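Local structure of cytochrome C' (Allochromatium vinosum, 1BBH) at residues V45-A50 and A94-A99. The protein binds a covalently attached, high-spin heme c with no sixth ligand and probably takes part in electron transfer, though its exact function is not known. Numbering follows the deposited sequence.
Sequences VIAAIA and AANTLA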
ATOM      1  N   VAL A  45       7.666  -0.898   2.368  1.00 11.22           N
ATOM      2  CA  VAL A  45       6.321  -0.923   1.842  1.00 12.57           C
ATOM      3  C   VAL A  45       6.256  -1.975   0.732  1.00 11.54           C
ATOM      4  O   VAL A  45       5.265  -2.673   0.608  1.00  9.44           O
ATOM      5  CB  VAL A  45       5.943   0.465   1.310  1.00 14.33           C
ATOM      6  CG1 VAL A  45       4.647   0.455   0.519  1.00 18.18           C
ATOM      7  CG2 VAL A  45       5.839   1.392   2.527  1.00 13.08           C
ATOM      8  N   ILE A  46       7.287  -2.135  -0.070  1.00 11.13           N
ATOM      9  CA  ILE A  46       7.177  -3.069  -1.201  1.00 13.78           C
ATOM     10  C   ILE A  46       7.109  -4.532  -0.706  1.00 14.70           C
ATOM     11  O   ILE A  46       6.274  -5.344  -1.196  1.00 14.52           O
ATOM     12  CB  ILE A  46       8.378  -2.787  -2.172  1.00 12.13           C
ATOM     13  CG1 ILE A  46       8.180  -1.395  -2.870  1.00 10.58           C
ATOM     14  CG2 ILE A  46       8.437  -3.887  -3.277  1.00 12.66           C
ATOM     15  CD1 ILE A  46       9.562  -0.850  -3.294  1.00 15.37           C
ATOM     16  N   ALA A  47       7.991  -4.855   0.269  1.00 14.48           N
ATOM     17  CA  ALA A  47       7.948  -6.137   0.957  1.00 14.19           C
ATOM     18  C   ALA A  47       6.573  -6.357   1.618  1.00 14.73           C
ATOM     19  O   ALA A  47       5.964  -7.443   1.486  1.00 13.74           O
ATOM     20  CB  ALA A  47       9.056  -6.176   2.000  1.00 12.09           C
ATOM     21  N   ALA A  48       5.962  -5.382   2.299  1.00 13.53           N
ATOM     22  CA  ALA A  48       4.650  -5.599   2.926  1.00 15.70           C
ATOM     23  C   ALA A  48       3.519  -5.794   1.886  1.00 14.52           C
ATOM     24  O   ALA A  48       2.654  -6.683   2.023  1.00 16.01           O
ATOM     25  CB  ALA A  48       4.253  -4.416   3.847  1.00 14.09           C
ATOM     26  N   ILE A  49       3.549  -5.067   0.759  1.00 14.53           N
ATOM     27  CA  ILE A  49       2.507  -5.281  -0.222  1.00 14.28           C
ATOM     28  C   ILE A  49       2.751  -6.590  -0.991  1.00 15.03           C
ATOM     29  O   ILE A  49       1.781  -7.327  -1.253  1.00 15.36           O
ATOM     30  CB  ILE A  49       2.443  -4.081  -1.133  1.00 13.32           C
ATOM     31  CG1 ILE A  49       2.015  -2.908  -0.206  1.00 10.85           C
ATOM     32  CG2 ILE A  49       1.456  -4.305  -2.304  1.00 14.45           C
ATOM     33  CD1 ILE A  49       1.856  -1.641  -1.019  1.00 16.79           C
ATOM     34  N   ALA A  50       4.006  -6.957  -1.205  1.00 14.79           N
ATOM     35  CA  ALA A  50       4.286  -8.222  -1.872  1.00 16.71           C
ATOM     36  C   ALA A  50       3.829  -9.388  -1.000  1.00 17.33           C
ATOM     37  O   ALA A  50       3.419 -10.429  -1.528  1.00 17.94           O
ATOM     38  CB  ALA A  50       5.758  -8.439  -2.127  1.00 18.89           C
ATOM     39  N   ALA A  94      12.365 -11.428  -4.090  1.00 15.43           N
ATOM     40  CA  ALA A  94      13.155 -10.250  -4.440  1.00 17.80           C
ATOM     41  C   ALA A  94      12.761  -9.070  -3.541  1.00 18.00           C
ATOM     42  O   ALA A  94      13.627  -8.286  -3.148  1.00 18.61           O
ATOM     43  CB  ALA A  94      12.907  -9.809  -5.868  1.00 17.40           C
ATOM     44  N   ALA A  95      11.477  -8.942  -3.206  1.00 15.78           N
ATOM     45  CA  ALA A  95      10.967  -7.856  -2.368  1.00 15.68           C
ATOM     46  C   ALA A  95      11.477  -8.011  -0.936  1.00 17.40           C
ATOM     47  O   ALA A  95      11.867  -7.038  -0.262  1.00 17.51           O
ATOM     48  CB  ALA A  95       9.445  -7.850  -2.294  1.00 12.70           C
ATOM     49  N   ASN A  96      11.511  -9.235  -0.428  1.00 15.93           N
ATOM     50  CA  ASN A  96      12.068  -9.474   0.877  1.00 17.07           C
ATOM     51  C   ASN A  96      13.562  -9.198   0.933  1.00 18.29           C
ATOM     52  O   ASN A  96      14.034  -8.584   1.905  1.00 16.45           O
ATOM     53  CB  ASN A  96      11.827 -10.905   1.322  1.00 20.87           C
ATOM     54  CG  ASN A  96      10.382 -11.251   1.643  1.00 22.67           C
ATOM     55  OD1 ASN A  96      10.041 -12.447   1.634  1.00 27.31           O
ATOM     56  ND2 ASN A  96       9.509 -10.332   2.025  1.00 21.22           N
ATOM     57  N   THR A  97      14.325  -9.601  -0.081  1.00 16.99           N
ATOM     58  CA  THR A  97      15.732  -9.234  -0.100  1.00 18.40           C
ATOM     59  C   THR A  97      15.942  -7.710  -0.175  1.00 16.36           C
ATOM     60  O   THR A  97      16.880  -7.210   0.466  1.00 16.41           O
ATOM     61  CB  THR A  97      16.438  -9.945  -1.305  1.00 18.40           C
ATOM     62  OG1 THR A  97      16.253 -11.361  -1.099  1.00 18.95           O
ATOM     63  CG2 THR A  97      17.937  -9.560  -1.408  1.00 15.37           C
ATOM     64  N   LEU A  98      15.153  -6.941  -0.917  1.00 16.37           N
ATOM     65  CA  LEU A  98      15.349  -5.490  -0.961  1.00 15.86           C
ATOM     66  C   LEU A  98      15.200  -4.893   0.444  1.00 16.59           C
ATOM     67  O   LEU A  98      15.982  -4.010   0.810  1.00 15.69           O
ATOM     68  CB  LEU A  98      14.302  -4.786  -1.858  1.00 14.35           C
ATOM     69  CG  LEU A  98      14.468  -3.496  -2.668  1.00 15.04           C
ATOM     70  CD1 LEU A  98      13.138  -2.872  -2.644  1.00 16.66           C
ATOM     71  CD2 LEU A  98      15.625  -2.668  -2.253  1.00 14.06           C
ATOM     72  N   ALA A  99      14.230  -5.379   1.214  1.00 16.22           N
ATOM     73  CA  ALA A  99      13.935  -4.888   2.554  1.00 15.99           C
ATOM     74  C   ALA A  99      15.116  -5.214   3.443  1.00 18.14           C
ATOM     75  O   ALA A  99      15.591  -4.368   4.225  1.00 17.24           O
ATOM     76  CB  ALA A  99      12.711  -5.569   3.132  1.00 11.84           C
TER
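Two antiparallel helices of the four-helix bundle of cytochrome c' meet here through alanines: A47 and A50 of helix 36-50 against A95 and A99 of helix 81-102. The small methyls let the segment axes approach to 8.2 Å, at 151° between their directions. The closest pair of CA atoms is that of A47 and A95, 4.8 Å apart. The methyl of A47 lies alongside helix 81-102, against A95 and A99, one helical turn apart. Its CB is 3.7 Å from A95 O and 3.9 Å from A99 CB. That carbonyl already accepts the hydrogen bond of A99 N. A95 in turn sends its methyl toward the turn formed by I46, A47 and A50, and A95 CB is 3.7 Å from A50 CB. N96 CB points away, but the amide swings back, and ND2 comes to 4.2 Å from A47 CB while hydrogen bonding to N51 OD1 just past helix 36-50. On the heme side of the bundle the side chains are larger. I46 and L98 lie obliquely across each other and meet end to end, CD1 to CD1, at 4.2 Å. I46 CG1 sits beside the backbone N (chi1 -69°), which puts CG2 anti to that N and facing the A95 methyl. The I46 side chain is also about 4 Å from heme c at the nearest atoms, while L98 packs on A113 and V117 of helix 107-128.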